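Local coordinates for protein response regulator aspartate phosphatase H (Bacillus subtilis, PDB 3Q15) that dephosphorylates the sporulation response regulator Spo0F and acts on the competence regulator ComA, thereby helping to separate sporulation and competence in time, at residues 330-333 with 334-337; 360-363 with 364-368; 316-319 with 320-324. All blocks are in the same frame, centred on the assembly; numbering follows the deposited sequence.

Interaction 1: 330-333 with 334-337; sequences NLHA and YIEA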
loop_
_atom_site.group_PDB
_atom_site.type_symbol
_atom_site.label_atom_id
_atom_site.label_comp_id
_atom_site.label_asym_id
_atom_site.label_seq_id
_atom_site.Cartn_x
_atom_site.Cartn_y
_atom_site.Cartn_z
ATOM N N ASN A 330 26.586 -5.135 -2.921
ATOM C CA ASN A 330 25.294 -4.720 -3.456
ATOM C C ASN A 330 24.791 -3.409 -2.858
ATOM O O ASN A 330 23.632 -3.304 -2.461
ATOM C CB ASN A 330 24.248 -5.820 -3.257
ATOM C CG ASN A 330 24.521 -7.045 -4.107
ATOM O OD1 ASN A 330 24.111 -7.114 -5.266
ATOM N ND2 ASN A 330 25.212 -8.023 -3.534
ATOM N N LEU A 331 25.670 -2.415 -2.791
ATOM C CA LEU A 331 25.299 -1.096 -2.294
ATOM C C LEU A 331 24.994 -0.171 -3.467
ATOM O O LEU A 331 25.722 0.790 -3.723
ATOM C CB LEU A 331 26.422 -0.510 -1.435
ATOM C CG LEU A 331 26.789 -1.338 -0.201
ATOM C CD1 LEU A 331 28.064 -0.822 0.445
ATOM C CD2 LEU A 331 25.637 -1.350 0.796
ATOM N N HIS A 332 23.912 -0.466 -4.179
ATOM C CA HIS A 332 23.612 0.223 -5.428
ATOM C C HIS A 332 23.190 1.676 -5.228
ATOM O O HIS A 332 23.392 2.514 -6.112
ATOM C CB HIS A 332 22.570 -0.556 -6.230
ATOM C CG HIS A 332 22.995 -1.955 -6.556
ATOM N ND1 HIS A 332 24.130 -2.235 -7.284
ATOM C CD2 HIS A 332 22.444 -3.152 -6.239
ATOM C CE1 HIS A 332 24.258 -3.545 -7.408
ATOM N NE2 HIS A 332 23.247 -4.123 -6.785
ATOM N N ALA A 333 22.614 1.970 -4.066
ATOM C CA ALA A 333 22.262 3.341 -3.715
ATOM C C ALA A 333 23.507 4.218 -3.653
ATOM O O ALA A 333 23.484 5.362 -4.103
ATOM C CB ALA A 333 21.514 3.384 -2.383
ATOM N N TYR A 334 24.587 3.678 -3.092
ATOM C CA TYR A 334 25.843 4.411 -2.979
ATOM C C TYR A 334 26.476 4.595 -4.350
ATOM O O TYR A 334 27.041 5.644 -4.648
ATOM C CB TYR A 334 26.819 3.688 -2.048
ATOM C CG TYR A 334 26.419 3.704 -0.591
ATOM C CD1 TYR A 334 25.297 4.404 -0.160
ATOM C CD2 TYR A 334 27.170 3.025 0.357
ATOM C CE1 TYR A 334 24.930 4.419 1.178
ATOM C CE2 TYR A 334 26.814 3.034 1.693
ATOM C CZ TYR A 334 25.695 3.731 2.098
ATOM O OH TYR A 334 25.335 3.743 3.429
ATOM N N ILE A 335 26.378 3.566 -5.184
ATOM C CA ILE A 335 26.913 3.637 -6.535
ATOM C C ILE A 335 26.220 4.745 -7.311
ATOM O O ILE A 335 26.877 5.573 -7.938
ATOM C CB ILE A 335 26.757 2.299 -7.275
ATOM C CG1 ILE A 335 27.597 1.223 -6.589
ATOM C CG2 ILE A 335 27.159 2.436 -8.738
ATOM C CD1 ILE A 335 27.591 -0.103 -7.309
ATOM N N GLU A 336 24.892 4.768 -7.257
ATOM C CA GLU A 336 24.124 5.789 -7.962
ATOM C C GLU A 336 24.515 7.206 -7.546
ATOM O O GLU A 336 24.730 8.071 -8.396
ATOM C CB GLU A 336 22.621 5.596 -7.761
ATOM C CG GLU A 336 21.798 6.673 -8.441
ATOM C CD GLU A 336 20.305 6.445 -8.341
ATOM O OE1 GLU A 336 19.550 7.248 -8.929
ATOM O OE2 GLU A 336 19.883 5.472 -7.682
ATOM N N ALA A 337 24.592 7.438 -6.239
ATOM C CA ALA A 337 24.898 8.761 -5.710
ATOM C C ALA A 337 26.316 9.202 -6.066
ATOM O O ALA A 337 26.522 10.313 -6.556
ATOM C CB ALA A 337 24.689 8.787 -4.200
#

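Interaction 2: 360-363 with 364-368; sequences RKVL and KAQED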
loop_
_atom_site.group_PDB
_atom_site.type_symbol
_atom_site.label_atom_id
_atom_site.label_comp_id
_atom_site.label_asym_id
_atom_site.label_seq_id
_atom_site.Cartn_x
_atom_site.Cartn_y
_atom_site.Cartn_z
ATOM N N ARG A 360 25.958 6.070 -17.275
ATOM C CA ARG A 360 25.539 4.693 -17.517
ATOM C C ARG A 360 25.559 3.870 -16.229
ATOM O O ARG A 360 24.711 3.002 -16.022
ATOM C CB ARG A 360 26.408 4.026 -18.591
ATOM C CG ARG A 360 26.224 4.587 -19.999
ATOM C CD ARG A 360 26.827 3.668 -21.081
ATOM N NE ARG A 360 28.248 3.394 -20.871
ATOM C CZ ARG A 360 29.234 4.198 -21.265
ATOM N NH1 ARG A 360 28.955 5.329 -21.894
ATOM N NH2 ARG A 360 30.500 3.873 -21.029
ATOM N N LYS A 361 26.537 4.141 -15.371
ATOM C CA LYS A 361 26.619 3.482 -14.076
ATOM C C LYS A 361 25.436 3.899 -13.206
ATOM O O LYS A 361 24.917 3.107 -12.415
ATOM C CB LYS A 361 27.930 3.829 -13.367
ATOM C CG LYS A 361 29.194 3.433 -14.119
ATOM C CD LYS A 361 30.434 3.696 -13.276
ATOM C CE LYS A 361 31.701 3.670 -14.119
ATOM N NZ LYS A 361 31.900 2.361 -14.805
ATOM N N VAL A 362 25.018 5.151 -13.359
ATOM C CA VAL A 362 23.876 5.672 -12.621
ATOM C C VAL A 362 22.613 4.925 -13.008
ATOM O O VAL A 362 21.917 4.387 -12.149
ATOM C CB VAL A 362 23.649 7.165 -12.898
ATOM C CG1 VAL A 362 22.341 7.618 -12.255
ATOM C CG2 VAL A 362 24.828 7.992 -12.388
ATOM N N LEU A 363 22.319 4.895 -14.305
ATOM C CA LEU A 363 21.115 4.230 -14.797
ATOM C C LEU A 363 21.123 2.741 -14.447
ATOM O O LEU A 363 20.089 2.171 -14.093
ATOM C CB LEU A 363 20.954 4.440 -16.307
ATOM C CG LEU A 363 20.839 5.905 -16.752
ATOM C CD1 LEU A 363 20.619 6.002 -18.256
ATOM C CD2 LEU A 363 19.725 6.622 -16.006
ATOM N N LYS A 364 22.296 2.123 -14.529
ATOM C CA LYS A 364 22.450 0.721 -14.154
ATOM C C LYS A 364 22.115 0.507 -12.678
ATOM O O LYS A 364 21.323 -0.372 -12.332
ATOM C CB LYS A 364 23.871 0.233 -14.452
ATOM C CG LYS A 364 24.114 -1.227 -14.114
ATOM C CD LYS A 364 23.248 -2.140 -14.962
ATOM C CE LYS A 364 23.393 -3.594 -14.535
ATOM N NZ LYS A 364 24.810 -4.049 -14.567
ATOM N N ALA A 365 22.718 1.313 -11.812
ATOM C CA ALA A 365 22.473 1.202 -10.378
ATOM C C ALA A 365 20.983 1.325 -10.053
ATOM O O ALA A 365 20.466 0.604 -9.204
ATOM C CB ALA A 365 23.274 2.238 -9.621
ATOM N N GLN A 366 20.298 2.240 -10.735
ATOM C CA GLN A 366 18.864 2.423 -10.541
ATOM C C GLN A 366 18.087 1.140 -10.818
ATOM O O GLN A 366 17.191 0.761 -10.053
ATOM C CB GLN A 366 18.338 3.551 -11.435
ATOM C CG GLN A 366 18.823 4.941 -11.045
ATOM C CD GLN A 366 18.300 6.025 -11.972
ATOM O OE1 GLN A 366 17.858 5.747 -13.089
ATOM N NE2 GLN A 366 18.344 7.270 -11.508
ATOM N N GLU A 367 18.419 0.478 -11.921
ATOM C CA GLU A 367 17.746 -0.765 -12.273
ATOM C C GLU A 367 18.102 -1.901 -11.315
ATOM O O GLU A 367 17.264 -2.745 -11.020
ATOM C CB GLU A 367 18.021 -1.163 -13.728
ATOM C CG GLU A 367 17.314 -0.267 -14.736
ATOM C CD GLU A 367 17.110 -0.931 -16.087
ATOM O OE1 GLU A 367 16.805 -0.203 -17.058
ATOM O OE2 GLU A 367 17.242 -2.173 -16.178
ATOM N N ASP A 368 19.341 -1.913 -10.830
ATOM C CA ASP A 368 19.778 -2.938 -9.890
ATOM C C ASP A 368 19.068 -2.792 -8.548
ATOM O O ASP A 368 18.766 -3.784 -7.882
ATOM C CB ASP A 368 21.295 -2.901 -9.702
ATOM C CG ASP A 368 22.048 -3.385 -10.930
ATOM O OD1 ASP A 368 21.480 -4.187 -11.703
ATOM O OD2 ASP A 368 23.210 -2.965 -11.120
HETATM O O HOH W 1 17.334 3.580 -14.938
#

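Interaction 3: 316-319 with 320-324; sequences ERKI and HDLLS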
loop_
_atom_site.group_PDB
_atom_site.type_symbol
_atom_site.label_atom_id
_atom_site.label_comp_id
_atom_site.label_asym_id
_atom_site.label_seq_id
_atom_site.Cartn_x
_atom_site.Cartn_y
_atom_site.Cartn_z
ATOM N N GLU A 316 40.945 8.497 -10.415
ATOM C CA GLU A 316 40.083 7.538 -11.109
ATOM C C GLU A 316 40.237 6.094 -10.634
ATOM O O GLU A 316 39.270 5.329 -10.637
ATOM C CB GLU A 316 40.313 7.607 -12.621
ATOM C CG GLU A 316 39.830 8.891 -13.269
ATOM C CD GLU A 316 40.216 8.978 -14.731
ATOM O OE1 GLU A 316 41.363 9.382 -15.014
ATOM O OE2 GLU A 316 39.379 8.636 -15.594
ATOM N N ARG A 317 41.448 5.717 -10.239
ATOM C CA ARG A 317 41.686 4.363 -9.748
ATOM C C ARG A 317 40.985 4.130 -8.410
ATOM O O ARG A 317 40.326 3.108 -8.216
ATOM C CB ARG A 317 43.184 4.069 -9.629
ATOM C CG ARG A 317 43.500 2.663 -9.131
ATOM C CD ARG A 317 44.996 2.381 -9.146
ATOM N NE ARG A 317 45.528 2.314 -10.504
ATOM C CZ ARG A 317 45.632 1.193 -11.212
ATOM N NH1 ARG A 317 45.243 0.038 -10.687
ATOM N NH2 ARG A 317 46.127 1.223 -12.442
ATOM N N LYS A 318 41.129 5.077 -7.489
ATOM C CA LYS A 318 40.441 4.983 -6.208
ATOM C C LYS A 318 38.937 4.872 -6.434
ATOM O O LYS A 318 38.263 4.066 -5.796
ATOM C CB LYS A 318 40.747 6.195 -5.327
ATOM C CG LYS A 318 40.250 6.056 -3.891
ATOM C CD LYS A 318 41.093 5.062 -3.099
ATOM C CE LYS A 318 40.675 5.015 -1.634
ATOM N NZ LYS A 318 41.595 4.173 -0.812
ATOM N N ILE A 319 38.422 5.686 -7.351
ATOM C CA ILE A 319 36.996 5.701 -7.654
ATOM C C ILE A 319 36.513 4.335 -8.126
ATOM O O ILE A 319 35.474 3.845 -7.680
ATOM C CB ILE A 319 36.659 6.759 -8.722
ATOM C CG1 ILE A 319 36.757 8.161 -8.123
ATOM C CG2 ILE A 319 35.268 6.518 -9.291
ATOM C CD1 ILE A 319 36.293 9.256 -9.054
ATOM N N HIS A 320 37.280 3.730 -9.027
ATOM C CA HIS A 320 36.963 2.416 -9.564
ATOM C C HIS A 320 36.974 1.340 -8.486
ATOM O O HIS A 320 36.124 0.455 -8.480
ATOM C CB HIS A 320 37.943 2.052 -10.680
ATOM C CG HIS A 320 37.840 0.629 -11.129
ATOM N ND1 HIS A 320 38.636 -0.374 -10.612
ATOM C CD2 HIS A 320 37.036 0.037 -12.041
ATOM C CE1 HIS A 320 38.326 -1.519 -11.190
ATOM N NE2 HIS A 320 37.357 -1.301 -12.060
ATOM N N ASP A 321 37.942 1.414 -7.578
ATOM C CA ASP A 321 38.040 0.440 -6.496
ATOM C C ASP A 321 36.858 0.556 -5.534
ATOM O O ASP A 321 36.326 -0.453 -5.069
ATOM C CB ASP A 321 39.355 0.600 -5.732
ATOM C CG ASP A 321 40.571 0.302 -6.591
ATOM O OD1 ASP A 321 41.588 1.009 -6.435
ATOM O OD2 ASP A 321 40.513 -0.636 -7.420
ATOM N N LEU A 322 36.449 1.789 -5.244
ATOM C CA LEU A 322 35.327 2.029 -4.343
ATOM C C LEU A 322 34.011 1.563 -4.953
ATOM O O LEU A 322 33.222 0.880 -4.299
ATOM C CB LEU A 322 35.243 3.508 -3.956
ATOM C CG LEU A 322 36.384 4.016 -3.070
ATOM C CD1 LEU A 322 36.457 5.538 -3.082
ATOM C CD2 LEU A 322 36.240 3.476 -1.653
ATOM N N LEU A 323 33.776 1.931 -6.209
ATOM C CA LEU A 323 32.550 1.542 -6.891
ATOM C C LEU A 323 32.494 0.027 -7.039
ATOM O O LEU A 323 31.423 -0.571 -6.974
ATOM C CB LEU A 323 32.439 2.227 -8.258
ATOM C CG LEU A 323 32.324 3.755 -8.256
ATOM C CD1 LEU A 323 32.202 4.291 -9.674
ATOM C CD2 LEU A 323 31.147 4.211 -7.406
ATOM N N SER A 324 33.656 -0.590 -7.230
ATOM C CA SER A 324 33.749 -2.041 -7.313
ATOM C C SER A 324 33.439 -2.660 -5.954
ATOM O O SER A 324 32.762 -3.688 -5.860
ATOM C CB SER A 324 35.144 -2.460 -7.775
ATOM O OG SER A 324 35.275 -3.868 -7.770
#

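Interaction 1: 330-333 with 334-337
L331 and Y334 lie side by side at the start of a helix, the leucine CD1 4.0 Å from CD2 of the tyrosine ring. One residue further on, I335 runs alongside H332, its CD1 reaching to 4.1 Å from the imidazole ND1. Behind both pairs stands the carbonyl of L331, the N-cap residue. Its oxygen takes a bond in the carbonyl plane from I335 N at 3.2 Å, and a weak, bent one (124° at the hydrogen) from Y334 N. The next bond is straighter (166°): E336 N meets H332 O at 2.9 Å. Isoleucine suits its buried place against F326 and E327; with chi1 -65° its CG1 lies beside the backbone N, 3.5 Å from L331 O. H332 also leans back on the link before the helix, with a weak bond from NE2 to N330 OD1. F326 of helix 316-328 packs on the apolar side, as does F298, and meets the Y334 ring edge-to-face. N330 ends that helix as C' residue of a Schellman motif; asparagine tolerates its positive phi better than most non-glycine residues. A Schellman C-cap followed at once by an N-cap makes the tight helix-to-helix turn of this alpha-helical repeat domain.

Interaction 2: 360-363 with 364-368
Q366 OE1 accepts a hydrogen bond from a water at 2.9 Å, and the same water donates to L363 O, so one solvent molecule ties the amide to the backbone a turn earlier. The amide also hydrogen-bonds beyond the segments: OE1 to Q366 NE2 of the second subunit, NE2 to E336 OE1 of helix 332-348. Glutamine suits such a junction, offering both an acceptor and a donor. With CG beside the backbone N (chi1 -69°) and the chain extended, the side chain runs back along the helix. Its CG passes 3.3 Å from V362 O. Further out, OE1 comes 3.6 Å from L363 CD2. A365 N binds K361 O at 2.9 Å and Q366 N binds V362 O at 3.0 Å, both regular alpha-helical bonds. Small A365 and branched V362 are buried against E336 and A339, respectively. On another flank, K364 bends toward D368, making a long salt bridge of 4.0 Å between NZ and OD2. R360 pairs with E347 of the second subunit. This is the second helix of the predicted sixth TPR, packed on its partner helix and contributing to a subunit interface.

Interaction 3: 316-319 with 320-324
I319 and L323 stand side by side one turn apart, CG2 of the isoleucine 3.8 Å from CD1 of the leucine, while the I319 carbonyl is used by the helix. L323 N donates to I319 O at 3.0 Å in a nearly straight bond, 168° at the hydrogen. The three preceding acceptors are used in the same i to i+4 fashion: E316 O by H320 N, R317 O by D321 N, and K318 O by L322 N. The pattern carries on past I319, with H320 O taken by S324 N. Earlier in the first turn, K318 N finds its acceptor in a side chain, OD2 of D315, as suits an amide with no helical carbonyl one turn before it.

Side chains then crowd some of these carbonyls without bonding to them. D321 OD1 lies 3.0 Å from R317 O, but both are acceptors and no hydrogen bond joins them. The carboxylate is carried back there because CG sits beside the backbone N (chi1 -64°). Its OD1 also touches the aliphatic CG of R317 at 3.7 Å, yet the opposite charges remain apart, with R317 NH1 5.7 Å from D321 OD1; any attraction is probably modest. Charged residues suit this exposed flank.

K318 offers the methylene part of its chain instead, CG meeting L322 CD1 at 3.9 Å as the two side chains slant across each other. On the buried side, I319 contacts F305, A308 and V309 of helix 299-310. It shares F358 of helix 352-372 with L323, which also touches C338 of helix 332-348. Branched aliphatics suit this position because they pack between several helices while their peptide groups stay bonded along the helix axis. The pattern is that of an amphipathic alpha-helix packed against its neighbours, consistent with the large C-terminal TPR domain.

Overall arrangement
Along the chain the order is interaction 3, interaction 1, interaction 2, on the successive helices 316-328, 332-348 and 352-372 in the C-terminal part of the chain. Interaction 1 lies close to both others, with centres about 9 Å from interaction 2 and about 13 Å from interaction 3; the latter two are about 16 Å apart. All three touch. The E336–Q366 side-chain bond joins interactions 1 and 2, I335 packs on the L323 carbonyl, and K361 reaches the L323 side chain. The three helices thus pack on one another as consecutive members of the C-terminal helical array, the last of which, 352-372, also meets the second subunit.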